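Local coordinates for protein VESB protease (Vibrio cholerae, PDB 4LK4) that probably cleaves peptide bonds as a secreted trypsin-like serine endopeptidase of the S1 family, carrying an Ig-like domain after its protease domain, at residues L52-A55 against H56-D59; I89-H92 against L93-P97; V163-S166 against L167-I170. The protein carries 1 engineered substitution. All blocks are in the same frame, centred on the assembly; numbering follows the deposited sequence.

Interaction 1: residues L52-A55 against H56-D59; sequences LTAA and HCFD
The carbonyl oxygen of Ala55 is gripped twice: by the backbone N-H of Phe58 and by NH2 of Arg91 from strand 82-91. The Phe58 N to Ala55 O bond is 3.0 Å long and nearly straight at the hydrogen (164°), with the donor sitting above the carbonyl plane, and it closes the bend that follows strand 50-53. One step on, Asp59 N bonds to His56 O and continues the bend. The sequence Thr-Ala-Ala-His-Cys matches the histidine signature of trypsin-like proteases, in which this turn carries the histidine of the catalytic triad. Consistent with that role, ND1 of His56 is bonded to Asp103, and the side chain also touches Ala199, evidently the engineered residue at the position where the family has its serine. With CG lodged between the backbone N and the carbonyl carbon (chi1 83°), the imidazole turns back past Ala54, whose CB lies 4.2 Å from ND1 of His56; a small methyl suits a place beside that ring. SG of Cys57 packs 3.9 Å from CB of Ala54 and is joined to Cys41 by a disulfide, tying the turn to strand 39-46. Thr53 divides its branches: OG1 bonds to the carbonyl of Gly42, while CG2 meets the edge of the Phe58 ring, 3.5 Å from CE2. That ring buries itself against Val107 and Ile89 of the barrel.

Interaction 2: residues I89-H92 against L93-P97; sequences IYRH and LSYSP
ND1 of His92 takes the N-H of Ser94 at 3.1 Å, the imidazole standing in for a backbone acceptor, with the donor close to the ring plane, 14° out of it. Because ND1 accepts here, the proton of a neutral ring would be expected on NE2. CG of His92 lies anti to its backbone N (chi1 -155°), which swings the ring round toward Ser94, and Trp240 stacks on it. The carbonyl of the same residue takes the N-H of Tyr95 at 3.0 Å, the closing bond of a type I beta turn from His92 to Tyr95. This turn ends strand 82-91 of the N-terminal barrel of the trypsin fold and starts the loop leading to strand 105-109. On the side facing Asp59 the guanidinium of Arg91 and the phenol of Tyr95 cross obliquely, their planes 64° apart. CE2 of Tyr95 lies over one face of the guanidinium and comes within 3.2 Å of NH2 of Arg91. Both polar ends reach the carboxylate of Asp59, so a long arginine and a tyrosine with a terminal hydroxyl fit this place. A further packed side belongs to Leu93, which lays its side chain on Gln252 and Val253 of strand 248-258, giving the loop an apolar footing on the strand beyond the protease barrels. Ser94 is the looser, exposed corner: its backbone is held by the bond to the imidazole, but its small polar side chain meets the ring through packing alone, CB lying 3.5 Å from ND1 of His92.

Interaction 3: residues V163-S166 against L167-I170; sequences VSQS and LCQI
The chain arrives at Ser164 with extended backbone angles and coils at Gln165 into helix 165-172, so the carbonyl of Ser164, the N-cap residue, opens the helical ladder. Its oxygen takes the N-H of Cys168 at 2.9 Å in a nearly straight bond (167°) and, more weakly, the N-H of Leu167. The next rung, Gln169 N to Gln165 O, measures 3.1 Å; the one from Ile170 N to Ser166 O is weak at 3.3 Å. The hydroxyl of Ser164 makes no capping bond, although serine is common at this position. Just ahead of the helix Val163 brings CG1 to 4.0 Å from CB of Leu167, the two side chains crossing at about a right angle; both also touch Tyr228, so branched apolar groups suit this side. In the trypsin fold this is the intermediate helix, placed here between strands 156-162 and 184-189 of the C-terminal barrel. Cys168 pins it there: with SG anti to the backbone N (chi1 -178°), the sulfur reaches Cys186 on the second of these strands and forms a disulfide. Within the helical turn itself, CB of Cys168 packs 3.4 Å from the carbonyl O of Gln165. Gln165 is buried, and its amide is satisfied at both ends, OE1 by Arg126 and NE2 by the carbonyls of Asn184 and Ser177. A glutamine suits the place because its amide both accepts and donates. On the exposed side, CD1 of Ile170 lies 3.5 Å from the carbonyl O of Ser166, and the extended chain of Gln169 leaves its NE2 4.1 Å from the same Ser166 oxygen.

How the interactions relate
Interactions 1 and 2 are neighbours, their centres 8 Å apart, and both continue from strands of the N-terminal barrel. Interaction 1 is buried, whereas interaction 2 lies at the surface and interaction 3 is partly buried. The first two are joined through OD1 of Asp59, which forms a salt bridge with NH2 of Arg91 at 2.8 Å and a probable hydrogen bond with OH of Tyr95. Interaction 3 belongs to the C-terminal barrel, with its centre about 24 Å from the centres of the other two, and touches neither. Its chemistry is mostly regular helical bonding, against a 3-10 bend and a type I beta turn, but like interaction 1 it holds a disulfide cysteine.

Interaction 1: residues L52-A55 against H56-D59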
ATOM      1  N   LEU A  52      -2.787  -4.434  -3.184  1.00 39.58           N
ATOM      2  CA  LEU A  52      -2.249  -3.098  -3.424  1.00 38.15           C
ATOM      3  C   LEU A  52      -3.356  -2.110  -3.168  1.00 37.58           C
ATOM      4  O   LEU A  52      -4.509  -2.324  -3.599  1.00 37.20           O
ATOM      5  CB  LEU A  52      -1.825  -2.969  -4.876  1.00 38.12           C
ATOM      6  CG  LEU A  52      -1.305  -1.609  -5.328  1.00 38.14           C
ATOM      7  CD1 LEU A  52      -0.113  -1.158  -4.500  1.00 38.42           C
ATOM      8  CD2 LEU A  52      -0.945  -1.634  -6.813  1.00 38.55           C
ATOM      9  N   THR A  53      -3.035  -1.043  -2.454  1.00 38.36           N
ATOM     10  CA  THR A  53      -4.037  -0.060  -2.075  1.00 38.06           C
ATOM     11  C   THR A  53      -3.356   1.254  -1.743  1.00 37.73           C
ATOM     12  O   THR A  53      -2.175   1.403  -2.002  1.00 38.67           O
ATOM     13  CB  THR A  53      -4.884  -0.576  -0.897  1.00 39.19           C
ATOM     14  OG1 THR A  53      -6.046   0.246  -0.767  1.00 42.31           O
ATOM     15  CG2 THR A  53      -4.136  -0.507   0.386  1.00 40.40           C
ATOM     16  N   ALA A  54      -4.089   2.198  -1.176  1.00 38.40           N
ATOM     17  CA  ALA A  54      -3.594   3.535  -0.890  1.00 39.66           C
ATOM     18  C   ALA A  54      -3.149   3.584   0.568  1.00 40.97           C
ATOM     19  O   ALA A  54      -3.767   2.948   1.410  1.00 42.77           O
ATOM     20  CB  ALA A  54      -4.700   4.546  -1.147  1.00 39.63           C
ATOM     21  N   ALA A  55      -2.080   4.304   0.901  1.00 41.91           N
ATOM     22  CA  ALA A  55      -1.659   4.335   2.330  1.00 41.64           C
ATOM     23  C   ALA A  55      -2.639   5.066   3.222  1.00 42.33           C
ATOM     24  O   ALA A  55      -2.842   4.678   4.374  1.00 41.86           O
ATOM     25  CB  ALA A  55      -0.283   4.937   2.497  1.00 42.30           C
ATOM     26  N   HIS A  56      -3.256   6.128   2.730  1.00 42.98           N
ATOM     27  CA  HIS A  56      -4.103   6.893   3.638  1.00 45.72           C
ATOM     28  C   HIS A  56      -5.380   6.158   4.088  1.00 45.81           C
ATOM     29  O   HIS A  56      -5.983   6.551   5.063  1.00 48.56           O
ATOM     30  CB  HIS A  56      -4.437   8.262   3.073  1.00 45.81           C
ATOM     31  CG  HIS A  56      -5.579   8.252   2.133  1.00 45.78           C
ATOM     32  ND1 HIS A  56      -5.409   8.172   0.769  1.00 45.42           N
ATOM     33  CD2 HIS A  56      -6.913   8.335   2.351  1.00 45.46           C
ATOM     34  CE1 HIS A  56      -6.589   8.203   0.185  1.00 44.97           C
ATOM     35  NE2 HIS A  56      -7.518   8.299   1.121  1.00 45.80           N
ATOM     36  N   CYS A  57      -5.774   5.089   3.405  1.00 45.95           N
ATOM     37  CA  CYS A  57      -6.830   4.188   3.902  1.00 46.49           C
ATOM     38  C   CYS A  57      -6.548   3.680   5.324  1.00 46.55           C
ATOM     39  O   CYS A  57      -7.463   3.221   6.023  1.00 46.76           O
ATOM     40  CB  CYS A  57      -6.964   2.980   2.972  1.00 46.99           C
ATOM     41  SG  CYS A  57      -7.548   3.414   1.314  1.00 50.37           S
ATOM     42  N   PHE A  58      -5.284   3.716   5.745  1.00 46.29           N
ATOM     43  CA  PHE A  58      -4.922   3.211   7.055  1.00 47.16           C
ATOM     44  C   PHE A  58      -4.413   4.271   8.009  1.00 49.25           C
ATOM     45  O   PHE A  58      -3.877   3.921   9.032  1.00 49.23           O
ATOM     46  CB  PHE A  58      -3.908   2.073   6.910  1.00 46.77           C
ATOM     47  CG  PHE A  58      -4.340   1.020   5.954  1.00 46.53           C
ATOM     48  CD1 PHE A  58      -5.324   0.142   6.297  1.00 47.02           C
ATOM     49  CD2 PHE A  58      -3.782   0.926   4.714  1.00 48.13           C
ATOM     50  CE1 PHE A  58      -5.753  -0.818   5.434  1.00 47.21           C
ATOM     51  CE2 PHE A  58      -4.204  -0.030   3.838  1.00 49.07           C
ATOM     52  CZ  PHE A  58      -5.216  -0.895   4.191  1.00 48.16           C
ATOM     53  N   ASP A  59      -4.616   5.561   7.719  1.00 52.52           N
ATOM     54  CA  ASP A  59      -4.198   6.622   8.667  1.00 54.47           C
ATOM     55  C   ASP A  59      -4.636   6.276  10.094  1.00 56.33           C
ATOM     56  O   ASP A  59      -3.873   6.461  11.061  1.00 60.22           O
ATOM     57  CB  ASP A  59      -4.770   8.000   8.289  1.00 55.85           C
ATOM     58  CG  ASP A  59      -4.082   8.650   7.067  1.00 55.28           C
ATOM     59  OD1 ASP A  59      -2.891   8.399   6.797  1.00 52.48           O
ATOM     60  OD2 ASP A  59      -4.758   9.459   6.380  1.00 58.42           O
TER

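Interaction 2: residues I89-H92 against L93-P97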
ATOM      1  N   ILE A  89       0.406  -4.649   7.305  1.00 45.33           N
ATOM      2  CA  ILE A  89       0.317  -3.521   6.422  1.00 44.72           C
ATOM      3  C   ILE A  89       1.714  -2.888   6.253  1.00 44.45           C
ATOM      4  O   ILE A  89       2.425  -2.675   7.225  1.00 44.74           O
ATOM      5  CB  ILE A  89      -0.732  -2.525   6.939  1.00 45.68           C
ATOM      6  CG1 ILE A  89      -2.130  -3.145   6.739  1.00 48.31           C
ATOM      7  CG2 ILE A  89      -0.690  -1.222   6.138  1.00 45.01           C
ATOM      8  CD1 ILE A  89      -3.293  -2.342   7.298  1.00 48.28           C
ATOM      9  N   TYR A  90       2.111  -2.646   5.004  1.00 43.25           N
ATOM     10  CA  TYR A  90       3.320  -1.892   4.708  1.00 44.99           C
ATOM     11  C   TYR A  90       2.906  -0.612   4.010  1.00 44.81           C
ATOM     12  O   TYR A  90       2.267  -0.663   2.970  1.00 45.86           O
ATOM     13  CB  TYR A  90       4.293  -2.708   3.834  1.00 44.88           C
ATOM     14  CG  TYR A  90       4.538  -4.058   4.431  1.00 46.16           C
ATOM     15  CD1 TYR A  90       3.728  -5.132   4.135  1.00 46.47           C
ATOM     16  CD2 TYR A  90       5.537  -4.245   5.339  1.00 47.31           C
ATOM     17  CE1 TYR A  90       3.925  -6.366   4.730  1.00 47.47           C
ATOM     18  CE2 TYR A  90       5.766  -5.474   5.907  1.00 48.92           C
ATOM     19  CZ  TYR A  90       4.948  -6.535   5.616  1.00 48.93           C
ATOM     20  OH  TYR A  90       5.187  -7.759   6.237  1.00 50.55           O
ATOM     21  N   ARG A  91       3.226   0.532   4.593  1.00 45.20           N
ATOM     22  CA  ARG A  91       2.979   1.800   3.924  1.00 45.33           C
ATOM     23  C   ARG A  91       4.278   2.397   3.465  1.00 45.22           C
ATOM     24  O   ARG A  91       5.320   2.124   4.038  1.00 46.68           O
ATOM     25  CB  ARG A  91       2.325   2.767   4.888  1.00 47.51           C
ATOM     26  CG  ARG A  91       1.006   2.279   5.456  1.00 48.03           C
ATOM     27  CD  ARG A  91       0.693   3.078   6.709  1.00 51.80           C
ATOM     28  NE  ARG A  91      -0.331   4.063   6.450  1.00 54.93           N
ATOM     29  CZ  ARG A  91      -0.473   5.229   7.073  1.00 56.77           C
ATOM     30  NH1 ARG A  91       0.380   5.640   8.009  1.00 56.80           N
ATOM     31  NH2 ARG A  91      -1.498   6.007   6.720  1.00 57.27           N
ATOM     32  N   HIS A  92       4.244   3.249   2.454  1.00 44.37           N
ATOM     33  CA  HIS A  92       5.472   3.883   2.029  1.00 44.37           C
ATOM     34  C   HIS A  92       6.019   4.705   3.174  1.00 45.31           C
ATOM     35  O   HIS A  92       5.291   5.444   3.804  1.00 45.35           O
ATOM     36  CB  HIS A  92       5.260   4.762   0.821  1.00 43.65           C
ATOM     37  CG  HIS A  92       6.500   4.937   0.010  1.00 44.55           C
ATOM     38  ND1 HIS A  92       7.493   5.817   0.368  1.00 46.28           N
ATOM     39  CD2 HIS A  92       6.936   4.314  -1.110  1.00 45.06           C
ATOM     40  CE1 HIS A  92       8.480   5.751  -0.505  1.00 46.83           C
ATOM     41  NE2 HIS A  92       8.169   4.845  -1.413  1.00 46.50           N
ATOM     42  N   LEU A  93       7.302   4.572   3.465  1.00 47.43           N
ATOM     43  CA  LEU A  93       7.883   5.255   4.611  1.00 48.68           C
ATOM     44  C   LEU A  93       8.075   6.762   4.366  1.00 50.14           C
ATOM     45  O   LEU A  93       8.292   7.519   5.321  1.00 51.01           O
ATOM     46  CB  LEU A  93       9.183   4.575   5.027  1.00 50.07           C
ATOM     47  CG  LEU A  93       8.974   3.185   5.651  1.00 49.98           C
ATOM     48  CD1 LEU A  93      10.322   2.611   6.048  1.00 51.19           C
ATOM     49  CD2 LEU A  93       8.070   3.239   6.877  1.00 50.18           C
ATOM     50  N   SER A  94       7.974   7.178   3.098  1.00 50.21           N
ATOM     51  CA  SER A  94       7.905   8.595   2.704  1.00 51.24           C
ATOM     52  C   SER A  94       6.459   9.094   2.475  1.00 49.48           C
ATOM     53  O   SER A  94       6.244  10.228   2.050  1.00 49.87           O
ATOM     54  CB  SER A  94       8.780   8.850   1.461  1.00 52.12           C
ATOM     55  OG  SER A  94      10.151   8.525   1.756  1.00 55.28           O
ATOM     56  N   TYR A  95       5.468   8.265   2.776  1.00 47.87           N
ATOM     57  CA  TYR A  95       4.076   8.727   2.776  1.00 47.17           C
ATOM     58  C   TYR A  95       3.968   9.911   3.701  1.00 49.00           C
ATOM     59  O   TYR A  95       4.481   9.875   4.827  1.00 49.84           O
ATOM     60  CB  TYR A  95       3.125   7.628   3.240  1.00 45.11           C
ATOM     61  CG  TYR A  95       1.742   8.114   3.589  1.00 44.19           C
ATOM     62  CD1 TYR A  95       0.914   8.696   2.634  1.00 43.48           C
ATOM     63  CD2 TYR A  95       1.259   7.980   4.875  1.00 44.77           C
ATOM     64  CE1 TYR A  95      -0.365   9.119   2.955  1.00 42.72           C
ATOM     65  CE2 TYR A  95       0.005   8.409   5.214  1.00 44.24           C
ATOM     66  CZ  TYR A  95      -0.809   8.974   4.253  1.00 43.99           C
ATOM     67  OH  TYR A  95      -2.042   9.405   4.651  1.00 43.54           O
ATOM     68  N   SER A  96       3.365  10.977   3.209  1.00 50.56           N
ATOM     69  CA  SER A  96       3.061  12.146   4.032  1.00 55.93           C
ATOM     70  C   SER A  96       1.561  12.375   3.930  1.00 55.58           C
ATOM     71  O   SER A  96       1.039  12.608   2.836  1.00 56.07           O
ATOM     72  CB  SER A  96       3.820  13.405   3.559  1.00 59.35           C
ATOM     73  OG  SER A  96       3.593  13.677   2.165  1.00 65.23           O
ATOM     74  N   PRO A  97       0.862  12.313   5.055  1.00 56.22           N
ATOM     75  CA  PRO A  97      -0.573  12.505   5.036  1.00 55.80           C
ATOM     76  C   PRO A  97      -1.006  13.939   4.737  1.00 57.14           C
ATOM     77  O   PRO A  97      -2.143  14.133   4.380  1.00 59.19           O
ATOM     78  CB  PRO A  97      -0.999  12.124   6.457  1.00 55.89           C
ATOM     79  CG  PRO A  97       0.188  12.414   7.291  1.00 57.98           C
ATOM     80  CD  PRO A  97       1.404  12.243   6.425  1.00 58.10           C
TER

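Interaction 3: residues V163-S166 against L167-I170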
ATOM      1  N   VAL A 163      -4.530  13.313 -17.965  1.00 48.13           N
ATOM      2  CA  VAL A 163      -4.264  14.748 -18.048  1.00 50.13           C
ATOM      3  C   VAL A 163      -2.749  15.023 -18.169  1.00 51.72           C
ATOM      4  O   VAL A 163      -1.949  14.235 -17.681  1.00 48.83           O
ATOM      5  CB  VAL A 163      -4.771  15.417 -16.748  1.00 49.00           C
ATOM      6  CG1 VAL A 163      -4.468  16.915 -16.697  1.00 50.02           C
ATOM      7  CG2 VAL A 163      -6.261  15.169 -16.564  1.00 49.12           C
ATOM      8  N   SER A 164      -2.367  16.132 -18.820  1.00 55.71           N
ATOM      9  CA  SER A 164      -0.941  16.560 -18.912  1.00 58.67           C
ATOM     10  C   SER A 164      -0.363  16.722 -17.532  1.00 57.27           C
ATOM     11  O   SER A 164      -0.953  17.390 -16.702  1.00 57.57           O
ATOM     12  CB  SER A 164      -0.765  17.915 -19.640  1.00 63.06           C
ATOM     13  OG  SER A 164      -1.334  17.903 -20.971  1.00 68.73           O
ATOM     14  N   GLN A 165       0.797  16.138 -17.276  1.00 55.93           N
ATOM     15  CA  GLN A 165       1.381  16.300 -15.987  1.00 54.79           C
ATOM     16  C   GLN A 165       1.624  17.778 -15.637  1.00 57.19           C
ATOM     17  O   GLN A 165       1.343  18.191 -14.524  1.00 54.90           O
ATOM     18  CB  GLN A 165       2.650  15.464 -15.817  1.00 54.65           C
ATOM     19  CG  GLN A 165       3.055  15.292 -14.342  1.00 52.48           C
ATOM     20  CD  GLN A 165       2.200  14.308 -13.571  1.00 48.88           C
ATOM     21  OE1 GLN A 165       1.531  13.474 -14.138  1.00 47.48           O
ATOM     22  NE2 GLN A 165       2.257  14.387 -12.253  1.00 48.83           N
ATOM     23  N   SER A 166       2.077  18.609 -16.565  1.00 62.33           N
ATOM     24  CA  SER A 166       2.323  20.019 -16.163  1.00 65.85           C
ATOM     25  C   SER A 166       0.995  20.667 -15.707  1.00 65.24           C
ATOM     26  O   SER A 166       0.973  21.505 -14.797  1.00 64.88           O
ATOM     27  CB  SER A 166       2.995  20.834 -17.277  1.00 69.02           C
ATOM     28  OG  SER A 166       2.137  20.933 -18.395  1.00 71.57           O
ATOM     29  N   LEU A 167      -0.110  20.229 -16.317  1.00 64.28           N
ATOM     30  CA  LEU A 167      -1.436  20.746 -15.970  1.00 64.15           C
ATOM     31  C   LEU A 167      -1.977  20.241 -14.647  1.00 63.19           C
ATOM     32  O   LEU A 167      -2.580  20.986 -13.865  1.00 65.98           O
ATOM     33  CB  LEU A 167      -2.407  20.370 -17.051  1.00 63.09           C
ATOM     34  CG  LEU A 167      -3.475  21.410 -17.282  1.00 65.56           C
ATOM     35  CD1 LEU A 167      -2.885  22.816 -17.404  1.00 68.15           C
ATOM     36  CD2 LEU A 167      -4.232  20.991 -18.552  1.00 66.61           C
ATOM     37  N   CYS A 168      -1.754  18.958 -14.412  1.00 60.34           N
ATOM     38  CA  CYS A 168      -2.072  18.312 -13.158  1.00 57.76           C
ATOM     39  C   CYS A 168      -1.480  19.107 -12.005  1.00 58.34           C
ATOM     40  O   CYS A 168      -2.136  19.349 -10.985  1.00 56.81           O
ATOM     41  CB  CYS A 168      -1.492  16.906 -13.219  1.00 56.47           C
ATOM     42  SG  CYS A 168      -1.780  15.855 -11.809  1.00 57.38           S
ATOM     43  N   GLN A 169      -0.246  19.555 -12.181  1.00 59.84           N
ATOM     44  CA  GLN A 169       0.433  20.251 -11.114  1.00 62.47           C
ATOM     45  C   GLN A 169      -0.180  21.603 -10.840  1.00 64.05           C
ATOM     46  O   GLN A 169      -0.345  22.005  -9.682  1.00 63.57           O
ATOM     47  CB  GLN A 169       1.898  20.446 -11.423  1.00 65.91           C
ATOM     48  CG  GLN A 169       2.575  21.287 -10.360  1.00 69.45           C
ATOM     49  CD  GLN A 169       3.834  21.872 -10.877  1.00 75.63           C
ATOM     50  OE1 GLN A 169       4.920  21.587 -10.360  1.00 81.46           O
ATOM     51  NE2 GLN A 169       3.719  22.667 -11.939  1.00 79.29           N
ATOM     52  N   ILE A 170      -0.482  22.315 -11.906  1.00 64.06           N
ATOM     53  CA  ILE A 170      -1.022  23.643 -11.770  1.00 67.21           C
ATOM     54  C   ILE A 170      -2.408  23.608 -11.125  1.00 66.02           C
ATOM     55  O   ILE A 170      -2.712  24.432 -10.242  1.00 67.86           O
ATOM     56  CB  ILE A 170      -1.045  24.344 -13.139  1.00 70.76           C
ATOM     57  CG1 ILE A 170       0.386  24.795 -13.477  1.00 73.62           C
ATOM     58  CG2 ILE A 170      -2.031  25.517 -13.154  1.00 73.65           C
ATOM     59  CD1 ILE A 170       0.623  25.007 -14.959  1.00 75.62           C
TER